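Local coordinates for oxidoreductase (Streptomyces globisporus, PDB 4R82), which reduces FAD with NADH and supplies the diffusible FADH2 used by the halogenase and monooxygenase of C-1027 antitumor antibiotic biosynthesis, at residues 85-97 with 162-174. Sequence-based numbering, arbitrary orientation.
Sequences SVLEAGQEKAARH and REGMLFSGGRFRR. With FAD (flavin-adenine dinucleotide), chain K; NAD (nicotinamide-adenine-dinucleotide), chain C; ACT (acetate ion), chain H; ACT (acetate ion), chain G.
With chi1 at 59°, CG of Met165 (modelled as selenomethionine) sits between its backbone N and carbonyl carbon, which directs Met165 SE to Leu87 CB at 3.8 Å and near Ala95 CB; the bend at chi3 (-55°) then brings CE over one face of the Phe172 ring, offset toward the rim. Ala95 CB meets Phe172 CZ at 3.8 Å, so helix 92-97 rests on Phe172, in strand 171-173 of the hairpin. Glu92 brings CG to 3.4 Å from Phe172 CD2, and its extended chain carries the carboxylate on to Arg96. Glu92 OE2 accepts both NE (2.8 Å) and NH1 (2.7 Å) of Arg96, the former through the anti lone pair; this side-on salt bridge holds the guanidinium with one face over Phe172 CE2, its plane 79° from the ring. Two backbone bonds bracket the bridge between Glu88 and Gly164: Met165 N to Leu87 O (3.0 Å), the straighter of the two, and Ala89 N to Glu163 O, in the carbonyl plane. A water donates to Glu88 OE2 and accepts from Glu163 N. Phe172 CE1 also reaches C7M of FAD at 3.8 Å, and the same methyl sits over the Phe167 ring. The chemistry thus divides: backbone bonds tie the start of the Glu88 to Gln91 turn to 163-165, whereas side chains, Met165 with Ala95 and the Glu92-Arg96 pair, pack against Phe172, one of the two rings meeting the flavin methyl C7M.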
loop_
_atom_site.group_PDB
_atom_site.type_symbol
_atom_site.label_atom_id
_atom_site.label_comp_id
_atom_site.label_asym_id
_atom_site.label_seq_id
_atom_site.Cartn_x
_atom_site.Cartn_y
_atom_site.Cartn_z
ATOM N N SER A 85 9.904 5.332 8.311
ATOM C CA SER A 85 11.200 4.903 7.825
ATOM C C SER A 85 10.950 3.703 6.937
ATOM O O SER A 85 10.495 2.659 7.421
ATOM C CB SER A 85 12.122 4.515 8.986
ATOM O OG SER A 85 12.372 5.622 9.840
ATOM N N VAL A 86 11.237 3.851 5.645
ATOM C CA VAL A 86 11.070 2.750 4.707
ATOM C C VAL A 86 12.279 1.840 4.822
ATOM O O VAL A 86 13.413 2.257 4.554
ATOM C CB VAL A 86 10.955 3.252 3.268
ATOM C CG1 VAL A 86 10.895 2.071 2.294
ATOM C CG2 VAL A 86 9.737 4.161 3.121
ATOM N N LEU A 87 12.054 0.594 5.224
ATOM C CA LEU A 87 13.168 -0.287 5.545
ATOM C C LEU A 87 13.867 -0.823 4.311
ATOM O O LEU A 87 13.228 -1.198 3.330
ATOM C CB LEU A 87 12.722 -1.454 6.442
ATOM C CG LEU A 87 12.213 -1.053 7.834
ATOM C CD1 LEU A 87 11.864 -2.319 8.639
ATOM C CD2 LEU A 87 13.238 -0.193 8.571
ATOM N N GLU A 88 15.193 -0.857 4.392
ATOM C CA GLU A 88 16.059 -1.347 3.341
ATOM C C GLU A 88 16.136 -2.877 3.361
ATOM O O GLU A 88 15.803 -3.507 4.362
ATOM C CB GLU A 88 17.437 -0.693 3.535
ATOM C CG GLU A 88 18.485 -0.988 2.500
ATOM C CD GLU A 88 19.269 -2.240 2.835
ATOM O OE1 GLU A 88 19.293 -2.606 4.033
ATOM O OE2 GLU A 88 19.843 -2.857 1.910
ATOM N N ALA A 89 16.589 -3.458 2.251
ATOM C CA ALA A 89 16.598 -4.901 2.045
ATOM C C ALA A 89 17.183 -5.735 3.182
ATOM O O ALA A 89 16.730 -6.852 3.414
ATOM C CB ALA A 89 17.306 -5.235 0.738
ATOM N N GLY A 90 18.190 -5.217 3.877
ATOM C CA GLY A 90 18.830 -5.994 4.933
ATOM C C GLY A 90 18.363 -5.701 6.358
ATOM O O GLY A 90 19.060 -6.030 7.325
ATOM N N GLN A 91 17.188 -5.101 6.497
ATOM C CA GLN A 91 16.710 -4.685 7.813
ATOM C C GLN A 91 15.584 -5.538 8.390
ATOM O O GLN A 91 14.716 -5.029 9.107
ATOM C CB GLN A 91 16.288 -3.220 7.774
ATOM C CG GLN A 91 17.450 -2.290 7.449
ATOM C CD GLN A 91 17.080 -0.841 7.625
ATOM O OE1 GLN A 91 16.231 -0.312 6.898
ATOM N NE2 GLN A 91 17.686 -0.189 8.622
ATOM N N GLU A 92 15.604 -6.829 8.094
ATOM C CA GLU A 92 14.607 -7.731 8.651
ATOM C C GLU A 92 14.610 -7.728 10.184
ATOM O O GLU A 92 13.549 -7.861 10.811
ATOM C CB GLU A 92 14.808 -9.150 8.114
ATOM C CG GLU A 92 13.871 -10.162 8.752
ATOM C CD GLU A 92 13.984 -11.550 8.146
ATOM O OE1 GLU A 92 14.546 -11.674 7.036
ATOM O OE2 GLU A 92 13.503 -12.513 8.786
ATOM N N LYS A 93 15.785 -7.566 10.787
ATOM C CA LYS A 93 15.885 -7.582 12.247
ATOM C C LYS A 93 15.104 -6.415 12.837
ATOM O O LYS A 93 14.367 -6.575 13.817
ATOM C CB LYS A 93 17.348 -7.527 12.695
ATOM C CG LYS A 93 17.538 -7.531 14.205
ATOM N N ALA A 94 15.250 -5.245 12.224
ATOM C CA ALA A 94 14.501 -4.069 12.657
ATOM C C ALA A 94 12.995 -4.256 12.454
ATOM O O ALA A 94 12.193 -3.827 13.289
ATOM C CB ALA A 94 14.995 -2.816 11.934
ATOM N N ALA A 95 12.605 -4.885 11.345
ATOM C CA ALA A 95 11.189 -5.118 11.077
ATOM C C ALA A 95 10.585 -6.012 12.153
ATOM O O ALA A 95 9.493 -5.747 12.656
ATOM C CB ALA A 95 10.988 -5.727 9.704
ATOM N N ARG A 96 11.301 -7.072 12.502
ATOM C CA ARG A 96 10.814 -7.976 13.541
ATOM C C ARG A 96 10.757 -7.296 14.902
ATOM O O ARG A 96 9.800 -7.481 15.662
ATOM C CB ARG A 96 11.666 -9.240 13.594
ATOM C CG ARG A 96 11.503 -10.103 12.360
ATOM C CD ARG A 96 12.260 -11.415 12.493
ATOM N NE ARG A 96 12.222 -12.165 11.240
ATOM C CZ ARG A 96 11.212 -12.947 10.876
ATOM N NH1 ARG A 96 11.250 -13.593 9.718
ATOM N NH2 ARG A 96 10.159 -13.078 11.671
ATOM N N HIS A 97 11.767 -6.486 15.194
ATOM C CA HIS A 97 11.866 -5.848 16.498
ATOM C C HIS A 97 10.693 -4.908 16.757
ATOM O O HIS A 97 10.100 -4.910 17.849
ATOM C CB HIS A 97 13.171 -5.067 16.607
ATOM C CG HIS A 97 13.316 -4.334 17.898
ATOM N ND1 HIS A 97 13.461 -4.982 19.107
ATOM C CD2 HIS A 97 13.311 -3.011 18.176
ATOM C CE1 HIS A 97 13.553 -4.087 20.073
ATOM N NE2 HIS A 97 13.470 -2.884 19.535
ATOM N N ARG A 162 20.122 2.689 -1.803
ATOM C CA ARG A 162 19.403 1.655 -1.045
ATOM C C ARG A 162 18.111 1.218 -1.720
ATOM O O ARG A 162 17.471 2.001 -2.428
ATOM C CB ARG A 162 19.096 2.146 0.374
ATOM C CG ARG A 162 20.351 2.418 1.211
ATOM C CD ARG A 162 20.011 3.052 2.559
ATOM N NE ARG A 162 21.239 3.327 3.306
ATOM C CZ ARG A 162 21.329 4.129 4.364
ATOM N NH1 ARG A 162 22.502 4.286 4.971
ATOM N NH2 ARG A 162 20.265 4.768 4.820
ATOM N N GLU A 163 17.716 -0.026 -1.460
ATOM C CA GLU A 163 16.505 -0.589 -2.039
ATOM C C GLU A 163 15.689 -1.236 -0.924
ATOM O O GLU A 163 16.261 -1.830 -0.011
ATOM C CB GLU A 163 16.930 -1.640 -3.066
ATOM C CG GLU A 163 15.833 -2.269 -3.872
ATOM C CD GLU A 163 16.377 -2.842 -5.162
ATOM O OE1 GLU A 163 16.384 -2.109 -6.172
ATOM O OE2 GLU A 163 16.824 -4.007 -5.152
ATOM N N GLY A 164 14.361 -1.136 -0.991
ATOM C CA GLY A 164 13.510 -1.622 0.089
ATOM C C GLY A 164 13.398 -3.135 0.261
ATOM O O GLY A 164 13.566 -3.903 -0.691
HETATM N N MSE A 165 13.132 -3.567 1.492
HETATM C CA MSE A 165 12.797 -4.967 1.716
HETATM C C MSE A 165 11.356 -5.179 1.286
HETATM O O MSE A 165 10.622 -4.211 1.069
HETATM C CB MSE A 165 13.019 -5.362 3.182
HETATM C CG MSE A 165 12.228 -4.571 4.194
HETATM SE SE MSE A 165 12.542 -5.217 6.035
HETATM C CE MSE A 165 12.074 -7.067 5.779
ATOM N N LEU A 166 10.959 -6.444 1.149
ATOM C CA LEU A 166 9.625 -6.807 0.685
ATOM C C LEU A 166 8.937 -7.716 1.695
ATOM O O LEU A 166 9.598 -8.439 2.450
ATOM C CB LEU A 166 9.714 -7.536 -0.656
ATOM C CG LEU A 166 10.371 -6.716 -1.762
ATOM C CD1 LEU A 166 10.647 -7.563 -2.979
ATOM C CD2 LEU A 166 9.445 -5.571 -2.112
ATOM N N PHE A 167 7.606 -7.666 1.690
ATOM C CA PHE A 167 6.756 -8.511 2.527
ATOM C C PHE A 167 5.643 -9.013 1.608
ATOM O O PHE A 167 4.887 -8.217 1.024
ATOM C CB PHE A 167 6.174 -7.653 3.659
ATOM C CG PHE A 167 5.292 -8.400 4.631
ATOM C CD1 PHE A 167 5.726 -9.561 5.253
ATOM C CD2 PHE A 167 4.041 -7.886 4.972
ATOM C CE1 PHE A 167 4.914 -10.223 6.166
ATOM C CE2 PHE A 167 3.227 -8.550 5.880
ATOM C CZ PHE A 167 3.668 -9.710 6.472
ATOM N N SER A 168 5.545 -10.326 1.463
ATOM C CA SER A 168 4.552 -10.896 0.562
ATOM C C SER A 168 4.266 -12.317 0.997
ATOM O O SER A 168 5.175 -13.051 1.386
ATOM C CB SER A 168 5.068 -10.859 -0.883
ATOM O OG SER A 168 4.121 -11.405 -1.792
ATOM N N GLY A 169 2.996 -12.707 0.970
ATOM C CA GLY A 169 2.631 -14.059 1.356
ATOM C C GLY A 169 2.977 -14.345 2.804
ATOM O O GLY A 169 3.196 -15.506 3.185
ATOM N N GLY A 170 3.023 -13.287 3.610
ATOM C CA GLY A 170 3.329 -13.418 5.025
ATOM C C GLY A 170 4.804 -13.631 5.321
ATOM O O GLY A 170 5.170 -13.964 6.452
ATOM N N ARG A 171 5.652 -13.431 4.314
ATOM C CA ARG A 171 7.090 -13.674 4.454
ATOM C C ARG A 171 7.886 -12.471 4.008
ATOM O O ARG A 171 7.440 -11.701 3.162
ATOM C CB ARG A 171 7.538 -14.846 3.577
ATOM C CG ARG A 171 6.901 -16.173 3.874
ATOM C CD ARG A 171 7.431 -17.203 2.904
ATOM N NE ARG A 171 6.830 -18.517 3.093
ATOM C CZ ARG A 171 7.195 -19.372 4.041
ATOM N NH1 ARG A 171 6.600 -20.553 4.138
ATOM N NH2 ARG A 171 8.153 -19.043 4.900
ATOM N N PHE A 172 9.087 -12.321 4.555
ATOM C CA PHE A 172 9.982 -11.289 4.048
ATOM C C PHE A 172 10.662 -11.830 2.791
ATOM O O PHE A 172 11.016 -13.009 2.720
ATOM C CB PHE A 172 10.999 -10.878 5.109
ATOM C CG PHE A 172 10.388 -10.164 6.293
ATOM C CD1 PHE A 172 9.463 -9.149 6.107
ATOM C CD2 PHE A 172 10.723 -10.534 7.586
ATOM C CE1 PHE A 172 8.900 -8.495 7.199
ATOM C CE2 PHE A 172 10.171 -9.882 8.677
ATOM C CZ PHE A 172 9.253 -8.869 8.480
ATOM N N ARG A 173 10.805 -10.975 1.785
ATOM C CA ARG A 173 11.332 -11.408 0.490
ATOM C C ARG A 173 12.328 -10.361 0.000
ATOM O O ARG A 173 12.437 -9.293 0.591
ATOM C CB ARG A 173 10.182 -11.560 -0.520
ATOM C CG ARG A 173 9.177 -12.659 -0.194
ATOM C CD ARG A 173 9.783 -14.044 -0.346
ATOM N NE ARG A 173 10.246 -14.297 -1.712
ATOM C CZ ARG A 173 9.476 -14.779 -2.684
ATOM N NH1 ARG A 173 8.205 -15.069 -2.439
ATOM N NH2 ARG A 173 9.972 -14.976 -3.899
ATOM N N ARG A 174 13.037 -10.677 -1.081
ATOM C CA ARG A 174 14.022 -9.782 -1.692
ATOM C C ARG A 174 13.727 -9.583 -3.178
ATOM O O ARG A 174 13.131 -10.455 -3.819
ATOM C CB ARG A 174 15.419 -10.400 -1.586
ATOM C CG ARG A 174 16.271 -9.890 -0.453
ATOM C CD ARG A 174 17.684 -10.475 -0.534
ATOM N NE ARG A 174 18.660 -9.573 0.066
ATOM C CZ ARG A 174 18.860 -9.463 1.376
ATOM N NH1 ARG A 174 18.158 -10.205 2.222
ATOM N NH2 ARG A 174 19.761 -8.611 1.840
HETATM N N1 FAD K . 0.080 -3.169 12.442
HETATM C C2 FAD K . -0.711 -2.188 12.039
HETATM O O2 FAD K . -1.634 -1.655 12.929
HETATM N N3 FAD K . -0.666 -1.660 10.818
HETATM C C4 FAD K . 0.211 -2.142 9.924
HETATM O O4 FAD K . 0.273 -1.603 8.653
HETATM C C4X FAD K . 1.071 -3.217 10.288
HETATM N N5 FAD K . 1.950 -3.724 9.369
HETATM C C5X FAD K . 2.785 -4.730 9.756
HETATM C C6 FAD K . 3.710 -5.241 8.808
HETATM C C7 FAD K . 4.554 -6.288 9.183
HETATM C C7M FAD K . 5.572 -6.867 8.174
HETATM C C8 FAD K . 4.499 -6.812 10.487
HETATM C C8M FAD K . 5.436 -7.941 10.870
HETATM C C9 FAD K . 3.587 -6.305 11.425
HETATM C C9A FAD K . 2.718 -5.249 11.059
HETATM N N10 FAD K . 1.821 -4.740 11.981
HETATM C C10 FAD K . 1.000 -3.726 11.584
HETATM C "C1'" FAD K . 1.710 -5.262 13.345
HETATM C "C2'" FAD K . 2.489 -4.459 14.368
HETATM O "O2'" FAD K . 3.784 -4.199 13.847
HETATM C "C3'" FAD K . 2.672 -5.307 15.621
HETATM O "O3'" FAD K . 3.179 -6.573 15.243
HETATM C "C4'" FAD K . 1.359 -5.562 16.292
HETATM O "O4'" FAD K . 0.619 -4.372 16.280
HETATM C "C5'" FAD K . 1.544 -6.127 17.723
HETATM O "O5'" FAD K . 1.996 -5.154 18.679
HETATM P P FAD K . 1.306 -3.671 18.820
HETATM O O1P FAD K . 1.389 -3.163 20.254
HETATM O O2P FAD K . -0.145 -3.776 18.411
HETATM O O3P FAD K . 2.044 -2.713 17.917
HETATM P PA NAD C . 0.333 -12.574 8.052
HETATM O O1A NAD C . 0.573 -11.790 9.339
HETATM O O2A NAD C . 1.525 -13.472 7.787
HETATM O O5B NAD C . 0.252 -11.545 6.870
HETATM C C5B NAD C . -0.574 -11.677 5.771
HETATM C C4B NAD C . -1.340 -10.481 5.401
HETATM O O4B NAD C . -2.321 -10.268 6.378
HETATM C C3B NAD C . -0.486 -9.283 5.375
HETATM O O3B NAD C . -0.919 -8.454 4.338
HETATM C C2B NAD C . -0.754 -8.622 6.647
HETATM O O2B NAD C . -0.477 -7.268 6.604
HETATM C C1B NAD C . -2.174 -8.886 6.833
HETATM N N9A NAD C . -2.635 -8.800 8.225
HETATM C C8A NAD C . -2.227 -9.552 9.265
HETATM N N7A NAD C . -2.876 -9.190 10.386
HETATM C C5A NAD C . -3.713 -8.182 10.057
HETATM C C6A NAD C . -4.627 -7.406 10.773
HETATM N N6A NAD C . -4.814 -7.610 12.128
HETATM N N1A NAD C . -5.329 -6.466 10.126
HETATM C C2A NAD C . -5.164 -6.237 8.814
HETATM N N3A NAD C . -4.303 -6.969 8.094
HETATM C C4A NAD C . -3.568 -7.934 8.686
HETATM O O3 NAD C . -0.958 -13.465 8.194
HETATM C C ACT H . 18.581 -3.464 11.361
HETATM O O ACT H . 17.886 -4.377 10.851
HETATM O OXT ACT H . 18.982 -2.562 10.586
HETATM C CH3 ACT H . 18.904 -3.451 12.826
HETATM C C ACT G . 4.090 -14.489 -2.618
HETATM O O ACT G . 3.653 -15.594 -3.024
HETATM O OXT ACT G . 3.385 -13.887 -1.781
HETATM C CH3 ACT G . 5.381 -13.911 -3.111
HETATM O O HOH W 1 10.526 -1.602 2.130
HETATM O O HOH W 2 19.456 -2.043 -0.694
HETATM O O HOH W 3 14.957 -7.572 1.172
#